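14-3-3 protein (Cryptosporidium parvum, PDB 3EFZ) probably binds phosphoserine-containing partner proteins in cell signalling, as other members of the 14-3-3 family do. Local coordinates at residues R141-K155 with C167-R181. Numbering follows the deposited sequence.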
loop_
_atom_site.group_PDB
_atom_site.type_symbol
_atom_site.label_atom_id
_atom_site.label_comp_id
_atom_site.label_asym_id
_atom_site.label_seq_id
_atom_site.Cartn_x
_atom_site.Cartn_y
_atom_site.Cartn_z
ATOM N N ARG B 141 -1.257 -12.117 -20.481
ATOM C CA ARG B 141 -2.719 -12.014 -20.593
ATOM C C ARG B 141 -3.390 -12.834 -19.515
ATOM O O ARG B 141 -4.343 -12.378 -18.904
ATOM C CB ARG B 141 -3.216 -12.446 -21.973
ATOM C CG ARG B 141 -2.973 -11.424 -23.045
ATOM C CD ARG B 141 -3.648 -11.850 -24.344
ATOM N NE ARG B 141 -3.261 -11.008 -25.464
ATOM C CZ ARG B 141 -3.757 -11.110 -26.696
ATOM N NH1 ARG B 141 -4.703 -12.018 -26.981
ATOM N NH2 ARG B 141 -3.318 -10.294 -27.635
ATOM N N ALA B 142 -2.893 -14.048 -19.285
ATOM C CA ALA B 142 -3.413 -14.900 -18.220
ATOM C C ALA B 142 -3.182 -14.223 -16.864
ATOM O O ALA B 142 -4.051 -14.251 -16.004
ATOM C CB ALA B 142 -2.766 -16.303 -18.272
ATOM N N PHE B 143 -2.018 -13.596 -16.702
ATOM C CA PHE B 143 -1.696 -12.855 -15.495
ATOM C C PHE B 143 -2.763 -11.792 -15.164
ATOM O O PHE B 143 -3.227 -11.715 -14.032
ATOM C CB PHE B 143 -0.295 -12.230 -15.612
ATOM C CG PHE B 143 0.098 -11.378 -14.427
ATOM C CD1 PHE B 143 0.902 -11.895 -13.423
ATOM C CD2 PHE B 143 -0.344 -10.060 -14.315
ATOM C CE1 PHE B 143 1.283 -11.100 -12.317
ATOM C CE2 PHE B 143 0.025 -9.272 -13.216
ATOM C CZ PHE B 143 0.837 -9.798 -12.222
ATOM N N CYS B 144 -3.121 -10.963 -16.148
ATOM C CA CYS B 144 -4.154 -9.936 -15.980
ATOM C C CYS B 144 -5.557 -10.495 -15.657
ATOM O O CYS B 144 -6.306 -9.903 -14.877
ATOM C CB CYS B 144 -4.228 -9.063 -17.231
ATOM S SG CYS B 144 -2.725 -8.162 -17.601
ATOM N N ILE B 145 -5.903 -11.635 -16.253
ATOM C CA ILE B 145 -7.215 -12.254 -16.057
ATOM C C ILE B 145 -7.319 -12.900 -14.655
ATOM O O ILE B 145 -8.364 -12.804 -13.994
ATOM C CB ILE B 145 -7.522 -13.234 -17.222
ATOM C CG1 ILE B 145 -7.655 -12.446 -18.535
ATOM C CG2 ILE B 145 -8.782 -14.101 -16.951
ATOM C CD1 ILE B 145 -7.544 -13.307 -19.805
ATOM N N LYS B 146 -6.238 -13.533 -14.193
ATOM C CA LYS B 146 -6.178 -14.003 -12.810
ATOM C C LYS B 146 -6.379 -12.831 -11.826
ATOM O O LYS B 146 -7.120 -12.950 -10.839
ATOM C CB LYS B 146 -4.849 -14.711 -12.502
ATOM C CG LYS B 146 -4.579 -14.747 -11.015
ATOM C CD LYS B 146 -3.202 -15.179 -10.623
ATOM C CE LYS B 146 -3.033 -15.023 -9.123
ATOM N NZ LYS B 146 -2.695 -13.642 -8.729
ATOM N N LEU B 147 -5.706 -11.717 -12.123
ATOM C CA LEU B 147 -5.779 -10.487 -11.360
ATOM C C LEU B 147 -7.212 -9.954 -11.257
ATOM O O LEU B 147 -7.649 -9.546 -10.179
ATOM C CB LEU B 147 -4.875 -9.458 -12.036
ATOM C CG LEU B 147 -4.412 -8.238 -11.274
ATOM C CD1 LEU B 147 -3.032 -7.777 -11.771
ATOM C CD2 LEU B 147 -5.477 -7.124 -11.399
ATOM N N LYS B 148 -7.940 -9.966 -12.373
ATOM C CA LYS B 148 -9.373 -9.641 -12.357
ATOM C C LYS B 148 -10.159 -10.631 -11.495
ATOM O O LYS B 148 -11.118 -10.244 -10.829
ATOM C CB LYS B 148 -9.956 -9.601 -13.768
ATOM C CG LYS B 148 -9.406 -8.489 -14.667
ATOM C CD LYS B 148 -10.313 -8.240 -15.847
ATOM C CE LYS B 148 -10.288 -9.397 -16.875
ATOM N NZ LYS B 148 -11.325 -9.229 -17.935
ATOM N N GLY B 149 -9.764 -11.905 -11.540
ATOM C CA GLY B 149 -10.302 -12.941 -10.668
ATOM C C GLY B 149 -10.128 -12.622 -9.204
ATOM O O GLY B 149 -11.107 -12.683 -8.449
ATOM N N ASP B 150 -8.895 -12.252 -8.815
ATOM C CA ASP B 150 -8.585 -11.757 -7.468
ATOM C C ASP B 150 -9.432 -10.558 -7.050
ATOM O O ASP B 150 -9.978 -10.547 -5.949
ATOM C CB ASP B 150 -7.094 -11.384 -7.313
ATOM C CG ASP B 150 -6.155 -12.559 -7.531
ATOM O OD1 ASP B 150 -6.540 -13.730 -7.370
ATOM O OD2 ASP B 150 -5.003 -12.297 -7.857
ATOM N N LEU B 151 -9.512 -9.544 -7.906
ATOM C CA LEU B 151 -10.320 -8.347 -7.633
ATOM C C LEU B 151 -11.823 -8.621 -7.517
ATOM O O LEU B 151 -12.493 -8.011 -6.699
ATOM C CB LEU B 151 -10.075 -7.248 -8.676
ATOM C CG LEU B 151 -8.685 -6.602 -8.766
ATOM C CD1 LEU B 151 -8.691 -5.640 -9.909
ATOM C CD2 LEU B 151 -8.253 -5.903 -7.469
ATOM N N MET B 152 -12.348 -9.522 -8.334
ATOM C CA MET B 152 -13.719 -9.992 -8.146
ATOM C C MET B 152 -13.946 -10.702 -6.793
ATOM O O MET B 152 -14.987 -10.522 -6.142
ATOM C CB MET B 152 -14.137 -10.899 -9.310
ATOM C CG MET B 152 -14.492 -10.137 -10.568
ATOM S SD MET B 152 -15.802 -8.931 -10.292
ATOM C CE MET B 152 -15.135 -7.597 -11.254
ATOM N N ARG B 153 -12.966 -11.519 -6.397
ATOM C CA ARG B 153 -12.965 -12.218 -5.094
ATOM C C ARG B 153 -12.991 -11.207 -3.954
ATOM O O ARG B 153 -13.686 -11.416 -2.948
ATOM C CB ARG B 153 -11.748 -13.168 -4.973
ATOM C CG ARG B 153 -11.529 -13.827 -3.593
ATOM C CD ARG B 153 -10.584 -15.060 -3.671
ATOM N NE ARG B 153 -9.259 -14.718 -4.226
ATOM C CZ ARG B 153 -8.245 -14.243 -3.509
ATOM N NH1 ARG B 153 -8.373 -14.073 -2.192
ATOM N NH2 ARG B 153 -7.092 -13.937 -4.104
ATOM N N TYR B 154 -12.252 -10.106 -4.118
ATOM C CA TYR B 154 -12.256 -9.039 -3.115
ATOM C C TYR B 154 -13.618 -8.369 -2.988
ATOM O O TYR B 154 -14.034 -8.046 -1.882
ATOM C CB TYR B 154 -11.209 -7.967 -3.425
ATOM C CG TYR B 154 -9.750 -8.409 -3.408
ATOM C CD1 TYR B 154 -9.344 -9.662 -2.913
ATOM C CD2 TYR B 154 -8.765 -7.537 -3.868
ATOM C CE1 TYR B 154 -7.998 -10.021 -2.905
ATOM C CE2 TYR B 154 -7.424 -7.873 -3.850
ATOM C CZ TYR B 154 -7.045 -9.106 -3.385
ATOM O OH TYR B 154 -5.695 -9.363 -3.396
ATOM N N LYS B 155 -14.295 -8.140 -4.118
ATOM C CA LYS B 155 -15.605 -7.460 -4.122
ATOM C C LYS B 155 -16.607 -8.372 -3.431
ATOM O O LYS B 155 -17.442 -7.912 -2.655
ATOM C CB LYS B 155 -16.103 -7.142 -5.548
ATOM C CG LYS B 155 -15.262 -6.175 -6.384
ATOM C CD LYS B 155 -16.037 -5.752 -7.641
ATOM C CE LYS B 155 -15.186 -4.908 -8.564
ATOM N NZ LYS B 155 -15.957 -4.329 -9.730
ATOM N N CYS B 167 -20.379 -11.670 -8.177
ATOM C CA CYS B 167 -18.921 -11.482 -8.138
ATOM C C CYS B 167 -18.187 -12.810 -7.998
ATOM O O CYS B 167 -17.119 -12.987 -8.577
ATOM C CB CYS B 167 -18.465 -10.514 -7.021
ATOM S SG CYS B 167 -18.923 -8.803 -7.322
ATOM N N ILE B 168 -18.741 -13.735 -7.215
ATOM C CA ILE B 168 -18.134 -15.061 -7.096
ATOM C C ILE B 168 -18.185 -15.761 -8.457
ATOM O O ILE B 168 -17.187 -16.344 -8.901
ATOM C CB ILE B 168 -18.791 -15.915 -5.987
ATOM C CG1 ILE B 168 -18.459 -15.338 -4.604
ATOM C CG2 ILE B 168 -18.309 -17.371 -6.073
ATOM C CD1 ILE B 168 -19.435 -15.719 -3.515
ATOM N N LYS B 169 -19.334 -15.676 -9.126
ATOM C CA LYS B 169 -19.468 -16.247 -10.464
ATOM C C LYS B 169 -18.468 -15.647 -11.459
ATOM O O LYS B 169 -17.836 -16.402 -12.186
ATOM C CB LYS B 169 -20.896 -16.171 -10.998
ATOM C CG LYS B 169 -21.026 -16.949 -12.302
ATOM C CD LYS B 169 -22.409 -16.963 -12.892
ATOM C CE LYS B 169 -22.367 -17.690 -14.256
ATOM N NZ LYS B 169 -21.302 -17.111 -15.162
ATOM N N GLN B 170 -18.308 -14.315 -11.471
ATOM C CA GLN B 170 -17.312 -13.653 -12.336
ATOM C C GLN B 170 -15.884 -14.047 -11.994
ATOM O O GLN B 170 -15.049 -14.110 -12.886
ATOM C CB GLN B 170 -17.406 -12.113 -12.300
ATOM C CG GLN B 170 -18.655 -11.471 -12.917
ATOM C CD GLN B 170 -18.650 -9.939 -12.790
ATOM O OE1 GLN B 170 -17.845 -9.251 -13.427
ATOM N NE2 GLN B 170 -19.561 -9.403 -11.977
ATOM N N ALA B 171 -15.594 -14.264 -10.700
ATOM C CA ALA B 171 -14.262 -14.735 -10.257
ATOM C C ALA B 171 -13.946 -16.146 -10.740
ATOM O O ALA B 171 -12.825 -16.425 -11.170
ATOM C CB ALA B 171 -14.127 -14.664 -8.719
ATOM N N VAL B 172 -14.929 -17.043 -10.617
ATOM C CA VAL B 172 -14.854 -18.389 -11.202
ATOM C C VAL B 172 -14.474 -18.339 -12.700
ATOM O O VAL B 172 -13.473 -18.923 -13.107
ATOM C CB VAL B 172 -16.171 -19.165 -10.963
ATOM C CG1 VAL B 172 -16.234 -20.458 -11.798
ATOM C CG2 VAL B 172 -16.312 -19.478 -9.493
ATOM N N GLU B 173 -15.269 -17.633 -13.498
ATOM C CA GLU B 173 -14.984 -17.404 -14.917
ATOM C C GLU B 173 -13.518 -17.019 -15.182
ATOM O O GLU B 173 -12.856 -17.638 -16.021
ATOM C CB GLU B 173 -15.827 -16.245 -15.452
ATOM C CG GLU B 173 -17.331 -16.332 -15.322
ATOM C CD GLU B 173 -18.000 -15.070 -15.897
ATOM O OE1 GLU B 173 -18.952 -14.537 -15.256
ATOM O OE2 GLU B 173 -17.563 -14.612 -16.994
ATOM N N PHE B 174 -13.042 -15.977 -14.482
ATOM C CA PHE B 174 -11.692 -15.418 -14.688
ATOM C C PHE B 174 -10.587 -16.404 -14.355
ATOM O O PHE B 174 -9.622 -16.512 -15.102
ATOM C CB PHE B 174 -11.480 -14.093 -13.915
ATOM C CG PHE B 174 -12.244 -12.902 -14.494
ATOM C CD1 PHE B 174 -12.753 -11.906 -13.657
ATOM C CD2 PHE B 174 -12.457 -12.791 -15.869
ATOM C CE1 PHE B 174 -13.451 -10.800 -14.181
ATOM C CE2 PHE B 174 -13.152 -11.701 -16.414
ATOM C CZ PHE B 174 -13.654 -10.701 -15.571
ATOM N N TYR B 175 -10.736 -17.105 -13.229
ATOM C CA TYR B 175 -9.794 -18.140 -12.815
ATOM C C TYR B 175 -9.748 -19.283 -13.810
ATOM O O TYR B 175 -8.682 -19.738 -14.166
ATOM C CB TYR B 175 -10.149 -18.696 -11.424
ATOM C CG TYR B 175 -9.823 -17.746 -10.300
ATOM C CD1 TYR B 175 -8.636 -17.021 -10.314
ATOM C CD2 TYR B 175 -10.694 -17.577 -9.204
ATOM C CE1 TYR B 175 -8.315 -16.127 -9.286
ATOM C CE2 TYR B 175 -10.374 -16.691 -8.159
ATOM C CZ TYR B 175 -9.182 -15.965 -8.216
ATOM O OH TYR B 175 -8.827 -15.087 -7.219
ATOM N N GLU B 176 -10.907 -19.745 -14.261
ATOM C CA GLU B 176 -10.939 -20.847 -15.209
ATOM C C GLU B 176 -10.388 -20.444 -16.571
ATOM O O GLU B 176 -9.733 -21.254 -17.219
ATOM C CB GLU B 176 -12.333 -21.472 -15.299
ATOM C CG GLU B 176 -12.614 -22.340 -14.074
ATOM C CD GLU B 176 -13.990 -22.950 -14.062
ATOM O OE1 GLU B 176 -14.792 -22.673 -14.992
ATOM O OE2 GLU B 176 -14.274 -23.719 -13.111
ATOM N N ASP B 177 -10.619 -19.187 -16.965
ATOM C CA ASP B 177 -10.096 -18.641 -18.225
ATOM C C ASP B 177 -8.572 -18.535 -18.182
ATOM O O ASP B 177 -7.883 -19.007 -19.086
ATOM C CB ASP B 177 -10.748 -17.273 -18.549
ATOM C CG ASP B 177 -10.316 -16.707 -19.906
ATOM O OD1 ASP B 177 -10.497 -15.491 -20.126
ATOM O OD2 ASP B 177 -9.804 -17.467 -20.755
ATOM N N ALA B 178 -8.061 -17.949 -17.109
ATOM C CA ALA B 178 -6.616 -17.844 -16.865
ATOM C C ALA B 178 -5.943 -19.227 -16.793
ATOM O O ALA B 178 -4.924 -19.453 -17.434
ATOM C CB ALA B 178 -6.351 -17.039 -15.591
ATOM N N LEU B 179 -6.526 -20.149 -16.028
ATOM C CA LEU B 179 -6.048 -21.546 -15.987
ATOM C C LEU B 179 -5.995 -22.228 -17.359
ATOM O O LEU B 179 -4.996 -22.891 -17.685
ATOM C CB LEU B 179 -6.883 -22.397 -15.010
ATOM C CG LEU B 179 -6.728 -22.157 -13.504
ATOM C CD1 LEU B 179 -7.865 -22.830 -12.712
ATOM C CD2 LEU B 179 -5.381 -22.627 -13.005
ATOM N N GLN B 180 -7.060 -22.076 -18.152
ATOM C CA GLN B 180 -7.101 -22.643 -19.503
ATOM C C GLN B 180 -6.008 -22.047 -20.404
ATOM O O GLN B 180 -5.355 -22.775 -21.161
ATOM C CB GLN B 180 -8.494 -22.501 -20.142
ATOM C CG GLN B 180 -8.591 -22.972 -21.618
ATOM C CD GLN B 180 -7.883 -24.309 -21.873
ATOM O OE1 GLN B 180 -8.257 -25.354 -21.326
ATOM N NE2 GLN B 180 -6.848 -24.275 -22.709
ATOM N N ARG B 181 -5.809 -20.736 -20.317
ATOM C CA ARG B 181 -4.727 -20.079 -21.054
ATOM C C ARG B 181 -3.348 -20.569 -20.599
ATOM O O ARG B 181 -2.476 -20.842 -21.425
ATOM C CB ARG B 181 -4.831 -18.562 -20.918
ATOM C CG ARG B 181 -5.960 -17.938 -21.701
ATOM C CD ARG B 181 -6.156 -16.510 -21.204
ATOM N NE ARG B 181 -7.209 -15.787 -21.913
ATOM C CZ ARG B 181 -6.999 -14.936 -22.915
ATOM N NH1 ARG B 181 -5.768 -14.703 -23.392
ATOM N NH2 ARG B 181 -8.036 -14.324 -23.460
HETATM O O HOH W 1 -7.300 -12.851 -25.656
#
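Tyr175 reaches across to helix 138-158 with its hydroxyl, which donates to Asp150 OD1 (OH to OD1 2.7 Å) through the anti lone pair of that oxygen. The same hydroxyl accepts a hydrogen bond from Arg153 NE, with NE 3.0 Å from Tyr175 OH, a straight bond (179°) lying in the guanidinium plane. With CG beside the backbone N (chi1 -74°), the phenol is brought back to the interface although its CB starts away from it, and Gly149 CA lies over one ring face, 4.2 Å from the Tyr175 centroid. Asp150 is shared further: OD2 receives a salt-bridging hydrogen bond from Lys146 NZ through its syn lone pair, OD1 a weak one from Arg153 NH2, and Asn201 ND2 of helix 193-207 hydrogen-bonds to OD1. These bonds are consistent with holding Arg153 in place; it is predicted to meet the partner's phosphoserine, and Arg79, of the same predicted site, lies beside it. This is the antiparallel helical packing of the 14-3-3 fold, two neighbouring helices joined by a short turn and meeting knobs-into-holes; the axes of 141-155 and 167-181 approach to 7.7 Å. Phe174 is a knob among Ile145, Lys148, Gly149 and Met152: Lys148 CB lies over its face, 3.9 Å from the centroid, while Met152 CG meets its edge. Lys148 then bends at chi3, taking NZ past Phe174 to a salt bridge with Asp129. Met152 itself fits among Cys167, Gln170, Ala171 and Phe174. Toward the other end, Ile145 CD1 sits over the guanidinium face of Arg181, 3.3 Å from NE, and a water accepts from Arg181 NH2 and, weakly, from Arg141 NH1; Arg141 NE itself bonds to Tyr135 O.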